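Long-range contacts in beta-lactamase (Klebsiella pneumoniae, PDB 6KBY), which probably hydrolyses the lactam ring of beta-lactam antibiotics to substituted beta-amino acids, as a class C enzyme of antibiotic resistance, and can bind adenosine monophosphate: residues A[33-38]-A[344-349]; A[77-82]-A[261-266]; A[290-295]-A[355-360]. All blocks are in the same frame, centred on the assembly; numbering follows the deposited sequence.

The three contacts tie together sequence-distant parts of the alpha/beta and helical regions of a class C beta-lactamase. Interaction 1 pairs strands 34-41 and 340-346 of the central antiparallel sheet, bringing the first and last long strands of the chain side by side. Interaction 3 sets helix 288-294 against helix 352-364, the next element after strand 340-346; its centre is about 17 Å from that of interaction 1, and its segments alternate with those of interaction 1 along the chain. Interaction 2 falls between the two segments of interaction 1 and closes before interaction 3 opens. Its centre lies about 26 Å and 22 Å from theirs, on helix 72-86, which starts beside AMP-bound Ser71.

Interaction 1: residues A[33-38]-A[344-349]; sequences PGMSVA and MLANKN
Strand residues 34-38 and 344-346 run antiparallel, their short axes 4.7 Å apart at an angle of 170°, with Ser36 and Leu345 forming a hydrogen-bonded pair between the non-hydrogen-bonded pairs Met35-Ala346 and Val37-Met344. Ser36 N donates to Leu345 O at 3.0 Å, and Leu345 N returns a nearly straight bond to Ser36 O at 2.9 Å. Where the second strand ends, the pairing is carried on by Asn347. Its backbone N donates to Gly34 O, while its side-chain OD1 accepts from Gly34 N at 2.8 Å. This second bond is bent, 134° at the hydrogen, and the donor is tilted out of the carbonyl plane of the amide. With chi1 at 63°, CG lies between the backbone N and carbonyl carbon of Asn347, which turns the amide back over Gly34; Pro33 CD also lies against Asn347 OD1, at 3.4 Å. The other end of the amide, ND2, is bonded to Leu52 O.

On the face carrying Met35, Val37, Met344 and Ala346, the contact is apolar. Met35 lays its CG on Ala346 CB at 3.7 Å, and the bend at chi3 brings CE over Leu345 O and near Met344 CB. Val37 CG1 meets Met344 CG at 4.2 Å. Helix 11-30 covers Met35 and Val37 on this face. Ser36 and Leu345 point to the opposite face, where Ser36 OG bonds Asn49 and Ser234, and Leu345 packs on helix 234-244. The side-chain amide of Asn347 thus adds a fourth bond to the three between the backbones, just where strand pairing stops; bonded to backbone at both ends, it ties the first and last long strands of the chain to the segment around Leu52.

Interaction 2: residues A[77-82]-A[261-266]; sequences AATLAS and TATHTG
Thr263 lays its methyl CG2 on helix 72-86, where it meets Thr79 CA and Ser82 CB, each at 3.7 Å. The same methyl lies 3.7 Å from Ala78 O and reaches toward Ala78 CB, so that a single branch settles on three residues spanning a little more than one helical turn. Its direction follows from chi1 of 65°: OG1 stands between the backbone N and the carbonyl carbon of Thr263, leaving CG2 anti to the carbonyl carbon and facing the helix. The hydroxyl is turned back to the backbone of helix 255-262, where it bonds Leu260 O.

Ser82 also touches through its hydroxyl: OG lies 3.4 Å from Ala262 CB. Anti to the backbone N of Ser82 (chi1 -175°), it points to helix 255-262 and hydrogen-bonds Ala259 O, a polar link beside the methyl contacts. Residues 262-265 form a type I beta turn, in which Ala262 O receives both Thr265 N and Thr265 OG1 from the same side of the carbonyl plane.

Helix 72-86 begins right after Ser71, the residue bound covalently to AMP, but the contact backs it well away from the pocket, the Ala78 side chain lying about 13 Å from AMP. Helices 158-171 and 176-187 pack against other sides of this helix, while the turn passes straight into strand 266-270 of the antiparallel sheet.

Interaction 3: residues A[290-295]-A[355-360]; sequences NLLTGN and RVTVAY
Apolar contacts dominate between residues 290-295 and helix 355-360, with Val356 as the shared partner of the first segment's Leu291, Leu292 and Asn295. Val356 CG1 meets Leu291 CG at 3.5 Å, a tight carbon pair, and also lies 3.9 Å from Leu292 CD2. With chi1 at -168°, CG of Leu291 stands opposite the backbone N, which extends the side chain over the second helix until Leu291 CD2 comes obliquely toward the Tyr360 ring, 4.5 Å from Tyr360 CD1. On the other flank, Val356 CG2 packs on the amide of Asn295, 3.8 Å from Asn295 CG. Leu292 CD2 also touches Thr357 OG1, at 3.8 Å.

The axes of the two short helical segments approach to 10.0 Å and lie at 146°, so they run roughly antiparallel. Both helices lie on one face of the central antiparallel sheet of the alpha/beta region, in the fold shared by serine beta-lactamases: Tyr331 of strand 328-335 touches Asn295 and Val356, and Trp318 of strand 317-325 touches Leu291.

The two segments share no hydrogen bond; the polar groups at the contact bond within their own segment or to neighbours. Thr357 OG1 bonds Asp353 O in its own helix. Back in residues 290-295, Asn295 ND2 donates to Leu291 O at 3.0 Å, with the acceptor close to the plane of the amide, and bonds Asn320 OD1 as well. These two bonds fix the rotation of the amide that Val356 CG2 rests on.

Interaction 1: residues A[33-38]-A[344-349]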
loop_
_atom_site.group_PDB
_atom_site.type_symbol
_atom_site.label_atom_id
_atom_site.label_comp_id
_atom_site.label_asym_id
_atom_site.label_seq_id
_atom_site.Cartn_x
_atom_site.Cartn_y
_atom_site.Cartn_z
ATOM N N PRO A 33 13.045 9.545 -13.783
ATOM C CA PRO A 33 13.297 8.993 -15.125
ATOM C C PRO A 33 12.069 8.413 -15.796
ATOM O O PRO A 33 11.891 8.607 -17.006
ATOM C CB PRO A 33 14.378 7.932 -14.878
ATOM C CG PRO A 33 15.043 8.371 -13.613
ATOM C CD PRO A 33 13.928 8.938 -12.770
ATOM N N GLY A 34 11.225 7.704 -15.055
ATOM C CA GLY A 34 10.104 7.000 -15.656
ATOM C C GLY A 34 8.913 6.942 -14.727
ATOM O O GLY A 34 9.058 6.849 -13.504
ATOM N N MET A 35 7.720 6.994 -15.321
ATOM C CA MET A 35 6.490 6.847 -14.559
ATOM C C MET A 35 5.469 6.065 -15.361
ATOM O O MET A 35 5.499 6.038 -16.593
ATOM C CB MET A 35 5.855 8.189 -14.181
ATOM C CG MET A 35 6.653 8.974 -13.169
ATOM S SD MET A 35 5.820 10.405 -12.462
ATOM C CE MET A 35 4.529 9.642 -11.479
ATOM N N SER A 36 4.536 5.453 -14.641
ATOM C CA SER A 36 3.295 4.999 -15.237
ATOM C C SER A 36 2.158 5.467 -14.347
ATOM O O SER A 36 2.241 5.364 -13.114
ATOM C CB SER A 36 3.258 3.482 -15.421
ATOM O OG SER A 36 2.056 3.098 -16.057
ATOM N N VAL A 37 1.118 5.998 -14.975
ATOM C CA VAL A 37 -0.074 6.450 -14.276
ATOM C C VAL A 37 -1.256 5.699 -14.856
ATOM O O VAL A 37 -1.460 5.705 -16.076
ATOM C CB VAL A 37 -0.263 7.968 -14.427
ATOM C CG1 VAL A 37 -1.544 8.416 -13.736
ATOM C CG2 VAL A 37 0.947 8.704 -13.883
ATOM N N ALA A 38 -2.035 5.062 -13.990
ATOM C CA ALA A 38 -3.217 4.319 -14.391
ATOM C C ALA A 38 -4.421 4.958 -13.722
ATOM O O ALA A 38 -4.393 5.221 -12.511
ATOM C CB ALA A 38 -3.093 2.856 -13.962
ATOM N N MET A 344 -0.103 5.870 -9.316
ATOM C CA MET A 344 1.025 6.631 -9.843
ATOM C C MET A 344 2.303 5.940 -9.404
ATOM O O MET A 344 2.586 5.880 -8.204
ATOM C CB MET A 344 1.009 8.062 -9.309
ATOM C CG MET A 344 -0.176 8.884 -9.766
ATOM S SD MET A 344 -0.440 10.365 -8.768
ATOM C CE MET A 344 1.139 11.201 -8.929
ATOM N N LEU A 345 3.078 5.442 -10.368
ATOM C CA LEU A 345 4.331 4.756 -10.089
ATOM C C LEU A 345 5.487 5.527 -10.707
ATOM O O LEU A 345 5.403 5.973 -11.856
ATOM C CB LEU A 345 4.321 3.341 -10.664
ATOM C CG LEU A 345 3.122 2.480 -10.270
ATOM C CD1 LEU A 345 3.266 1.086 -10.844
ATOM C CD2 LEU A 345 2.957 2.431 -8.760
ATOM N N ALA A 346 6.573 5.663 -9.950
ATOM C CA ALA A 346 7.769 6.360 -10.401
ATOM C C ALA A 346 8.999 5.602 -9.929
ATOM O O ALA A 346 9.001 5.008 -8.845
ATOM C CB ALA A 346 7.846 7.775 -9.824
ATOM N N ASN A 347 10.064 5.661 -10.733
ATOM C CA ASN A 347 11.361 5.108 -10.346
ATOM C C ASN A 347 12.318 6.169 -9.803
ATOM O O ASN A 347 13.541 6.128 -10.020
ATOM C CB ASN A 347 11.985 4.255 -11.449
ATOM C CG ASN A 347 12.302 5.038 -12.699
ATOM O OD1 ASN A 347 11.918 6.202 -12.828
ATOM N ND2 ASN A 347 12.984 4.391 -13.647
ATOM N N LYS A 348 11.756 7.124 -9.070
ATOM C CA LYS A 348 12.496 7.962 -8.145
ATOM C C LYS A 348 11.555 8.265 -6.990
ATOM O O LYS A 348 10.347 8.421 -7.194
ATOM C CB LYS A 348 12.995 9.257 -8.796
ATOM C CG LYS A 348 13.727 10.184 -7.830
ATOM C CD LYS A 348 14.400 11.336 -8.546
ATOM C CE LYS A 348 15.709 10.900 -9.166
ATOM N NZ LYS A 348 16.746 10.635 -8.124
ATOM N N ASN A 349 12.102 8.297 -5.780
ATOM C CA ASN A 349 11.338 8.625 -4.579
ATOM C C ASN A 349 11.251 10.145 -4.487
ATOM O O ASN A 349 12.184 10.804 -4.017
ATOM C CB ASN A 349 12.046 8.029 -3.366
ATOM C CG ASN A 349 11.324 8.293 -2.056
ATOM O OD1 ASN A 349 10.419 9.124 -1.968
ATOM N ND2 ASN A 349 11.744 7.587 -1.014
#

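Interaction 2: residues A[77-82]-A[261-266]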
loop_
_atom_site.group_PDB
_atom_site.type_symbol
_atom_site.label_atom_id
_atom_site.label_comp_id
_atom_site.label_asym_id
_atom_site.label_seq_id
_atom_site.Cartn_x
_atom_site.Cartn_y
_atom_site.Cartn_z
ATOM N N ALA A 77 -0.504 -7.259 2.860
ATOM C CA ALA A 77 -0.483 -7.943 4.148
ATOM C C ALA A 77 -1.838 -7.831 4.837
ATOM O O ALA A 77 -2.339 -8.809 5.407
ATOM C CB ALA A 77 0.630 -7.374 5.033
ATOM N N ALA A 78 -2.457 -6.649 4.777
ATOM C CA ALA A 78 -3.784 -6.473 5.358
ATOM C C ALA A 78 -4.829 -7.292 4.617
ATOM O O ALA A 78 -5.710 -7.892 5.247
ATOM C CB ALA A 78 -4.176 -4.997 5.368
ATOM N N THR A 79 -4.784 -7.296 3.281
ATOM C CA THR A 79 -5.742 -8.104 2.535
ATOM C C THR A 79 -5.608 -9.576 2.903
ATOM O O THR A 79 -6.612 -10.277 3.052
ATOM C CB THR A 79 -5.576 -7.876 1.029
ATOM O OG1 THR A 79 -5.785 -6.489 0.727
ATOM C CG2 THR A 79 -6.596 -8.693 0.243
ATOM N N LEU A 80 -4.375 -10.050 3.096
ATOM C CA LEU A 80 -4.178 -11.435 3.514
ATOM C C LEU A 80 -4.751 -11.686 4.903
ATOM O O LEU A 80 -5.413 -12.706 5.130
ATOM C CB LEU A 80 -2.694 -11.802 3.463
ATOM C CG LEU A 80 -2.437 -13.295 3.692
ATOM C CD1 LEU A 80 -2.913 -14.124 2.502
ATOM C CD2 LEU A 80 -0.968 -13.558 3.992
ATOM N N ALA A 81 -4.506 -10.775 5.847
ATOM C CA ALA A 81 -5.080 -10.935 7.181
ATOM C C ALA A 81 -6.600 -10.922 7.132
ATOM O O ALA A 81 -7.263 -11.700 7.831
ATOM C CB ALA A 81 -4.565 -9.834 8.107
ATOM N N SER A 82 -7.170 -10.043 6.307
ATOM C CA SER A 82 -8.615 -9.987 6.159
ATOM C C SER A 82 -9.147 -11.273 5.537
ATOM O O SER A 82 -10.202 -11.781 5.943
ATOM C CB SER A 82 -8.973 -8.768 5.314
ATOM O OG SER A 82 -10.368 -8.606 5.238
ATOM N N THR A 261 -12.933 -5.846 0.682
ATOM C CA THR A 261 -13.799 -4.796 1.195
ATOM C C THR A 261 -13.574 -4.584 2.682
ATOM O O THR A 261 -13.524 -3.444 3.150
ATOM C CB THR A 261 -15.248 -5.174 0.894
ATOM O OG1 THR A 261 -15.418 -5.202 -0.529
ATOM C CG2 THR A 261 -16.233 -4.188 1.525
ATOM N N ALA A 262 -13.402 -5.671 3.437
ATOM C CA ALA A 262 -13.266 -5.551 4.883
ATOM C C ALA A 262 -11.989 -4.836 5.299
ATOM O O ALA A 262 -11.928 -4.328 6.425
ATOM C CB ALA A 262 -13.355 -6.921 5.564
ATOM N N THR A 263 -10.967 -4.776 4.436
ATOM C CA THR A 263 -9.783 -4.000 4.806
ATOM C C THR A 263 -10.093 -2.519 4.936
ATOM O O THR A 263 -9.286 -1.786 5.524
ATOM C CB THR A 263 -8.608 -4.156 3.829
ATOM O OG1 THR A 263 -8.956 -3.621 2.548
ATOM C CG2 THR A 263 -8.143 -5.600 3.702
ATOM N N HIS A 264 -11.213 -2.062 4.367
ATOM C CA HIS A 264 -11.602 -0.661 4.439
ATOM C C HIS A 264 -12.359 -0.320 5.717
ATOM O O HIS A 264 -12.803 0.824 5.857
ATOM C CB HIS A 264 -12.514 -0.268 3.268
ATOM C CG HIS A 264 -12.054 -0.717 1.911
ATOM N ND1 HIS A 264 -12.852 -0.566 0.799
ATOM C CD2 HIS A 264 -10.914 -1.308 1.477
ATOM C CE1 HIS A 264 -12.230 -1.049 -0.260
ATOM N NE2 HIS A 264 -11.050 -1.501 0.121
ATOM N N THR A 265 -12.535 -1.275 6.631
ATOM C CA THR A 265 -13.209 -1.002 7.892
ATOM C C THR A 265 -12.383 0.003 8.682
ATOM O O THR A 265 -11.161 -0.126 8.773
ATOM C CB THR A 265 -13.332 -2.306 8.684
ATOM O OG1 THR A 265 -14.024 -3.271 7.883
ATOM C CG2 THR A 265 -14.099 -2.091 9.969
ATOM N N GLY A 266 -13.048 1.019 9.233
ATOM C CA GLY A 266 -12.369 2.060 9.989
ATOM C C GLY A 266 -12.272 1.726 11.462
ATOM O O GLY A 266 -13.290 1.514 12.132
#

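Interaction 3: residues A[290-295]-A[355-360]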
loop_
_atom_site.group_PDB
_atom_site.type_symbol
_atom_site.label_atom_id
_atom_site.label_comp_id
_atom_site.label_asym_id
_atom_site.label_seq_id
_atom_site.Cartn_x
_atom_site.Cartn_y
_atom_site.Cartn_z
ATOM N N ASN A 290 -6.320 18.832 4.063
ATOM C CA ASN A 290 -6.469 17.706 4.980
ATOM C C ASN A 290 -5.828 16.443 4.424
ATOM O O ASN A 290 -5.267 15.641 5.176
ATOM C CB ASN A 290 -7.942 17.475 5.300
ATOM C CG ASN A 290 -8.514 18.549 6.203
ATOM O OD1 ASN A 290 -7.774 19.268 6.876
ATOM N ND2 ASN A 290 -9.835 18.655 6.232
ATOM N N LEU A 291 -5.902 16.250 3.111
ATOM C CA LEU A 291 -5.262 15.092 2.503
ATOM C C LEU A 291 -3.746 15.172 2.645
ATOM O O LEU A 291 -3.083 14.160 2.900
ATOM C CB LEU A 291 -5.671 15.009 1.035
ATOM C CG LEU A 291 -5.324 13.712 0.311
ATOM C CD1 LEU A 291 -5.914 12.513 1.031
ATOM C CD2 LEU A 291 -5.811 13.779 -1.129
ATOM N N LEU A 292 -3.185 16.371 2.486
ATOM C CA LEU A 292 -1.751 16.545 2.665
ATOM C C LEU A 292 -1.349 16.266 4.106
ATOM O O LEU A 292 -0.387 15.535 4.362
ATOM C CB LEU A 292 -1.341 17.949 2.233
ATOM C CG LEU A 292 -1.432 18.197 0.730
ATOM C CD1 LEU A 292 -1.257 19.679 0.428
ATOM C CD2 LEU A 292 -0.406 17.358 -0.027
ATOM N N THR A 293 -2.082 16.838 5.066
ATOM C CA THR A 293 -1.801 16.574 6.474
ATOM C C THR A 293 -1.915 15.090 6.781
ATOM O O THR A 293 -1.051 14.513 7.454
ATOM C CB THR A 293 -2.769 17.371 7.348
ATOM O OG1 THR A 293 -2.599 18.774 7.091
ATOM C CG2 THR A 293 -2.529 17.086 8.831
ATOM N N GLY A 294 -2.971 14.456 6.281
ATOM C CA GLY A 294 -3.185 13.038 6.501
ATOM C C GLY A 294 -2.155 12.140 5.853
ATOM O O GLY A 294 -2.090 10.955 6.198
ATOM N N ASN A 295 -1.363 12.672 4.925
ATOM C CA ASN A 295 -0.269 11.944 4.295
ATOM C C ASN A 295 1.096 12.402 4.799
ATOM O O ASN A 295 2.113 12.190 4.135
ATOM C CB ASN A 295 -0.379 12.011 2.774
ATOM C CG ASN A 295 -1.347 10.985 2.240
ATOM O OD1 ASN A 295 -0.991 9.812 2.099
ATOM N ND2 ASN A 295 -2.586 11.398 1.985
ATOM N N ARG A 355 2.933 13.751 -4.921
ATOM C CA ARG A 355 2.113 12.621 -5.355
ATOM C C ARG A 355 0.646 12.893 -5.072
ATOM O O ARG A 355 -0.223 12.712 -5.936
ATOM C CB ARG A 355 2.523 11.348 -4.607
ATOM C CG ARG A 355 3.994 11.026 -4.675
ATOM C CD ARG A 355 4.329 9.739 -3.943
ATOM N NE ARG A 355 5.740 9.721 -3.581
ATOM C CZ ARG A 355 6.313 8.770 -2.845
ATOM N NH1 ARG A 355 5.599 7.736 -2.409
ATOM N NH2 ARG A 355 7.605 8.860 -2.547
ATOM N N VAL A 356 0.357 13.322 -3.845
ATOM C CA VAL A 356 -1.016 13.531 -3.411
ATOM C C VAL A 356 -1.661 14.673 -4.184
ATOM O O VAL A 356 -2.823 14.586 -4.598
ATOM C CB VAL A 356 -1.007 13.800 -1.897
ATOM C CG1 VAL A 356 -2.358 14.304 -1.445
ATOM C CG2 VAL A 356 -0.568 12.549 -1.136
ATOM N N THR A 357 -0.917 15.760 -4.387
ATOM C CA THR A 357 -1.466 16.917 -5.089
ATOM C C THR A 357 -1.814 16.570 -6.534
ATOM O O THR A 357 -2.890 16.922 -7.037
ATOM C CB THR A 357 -0.472 18.080 -5.016
ATOM O OG1 THR A 357 -0.286 18.468 -3.648
ATOM C CG2 THR A 357 -0.984 19.273 -5.818
ATOM N N VAL A 358 -0.904 15.883 -7.227
ATOM C CA VAL A 358 -1.171 15.483 -8.605
ATOM C C VAL A 358 -2.385 14.562 -8.675
ATOM O O VAL A 358 -3.274 14.742 -9.515
ATOM C CB VAL A 358 0.085 14.852 -9.230
ATOM C CG1 VAL A 358 -0.253 14.167 -10.538
ATOM C CG2 VAL A 358 1.154 15.916 -9.449
ATOM N N ALA A 359 -2.451 13.576 -7.775
ATOM C CA ALA A 359 -3.591 12.666 -7.768
ATOM C C ALA A 359 -4.896 13.413 -7.510
ATOM O O ALA A 359 -5.924 13.127 -8.138
ATOM C CB ALA A 359 -3.383 11.585 -6.710
ATOM N N TYR A 360 -4.880 14.351 -6.564
ATOM C CA TYR A 360 -6.072 15.135 -6.265
ATOM C C TYR A 360 -6.528 15.922 -7.488
ATOM O O TYR A 360 -7.722 15.950 -7.813
ATOM C CB TYR A 360 -5.770 16.062 -5.085
ATOM C CG TYR A 360 -6.909 16.986 -4.731
ATOM C CD1 TYR A 360 -7.950 16.563 -3.917
ATOM C CD2 TYR A 360 -6.944 18.283 -5.211
ATOM C CE1 TYR A 360 -9.001 17.422 -3.595
ATOM C CE2 TYR A 360 -7.980 19.138 -4.900
ATOM C CZ TYR A 360 -9.001 18.705 -4.095
ATOM O OH TYR A 360 -10.031 19.571 -3.791
#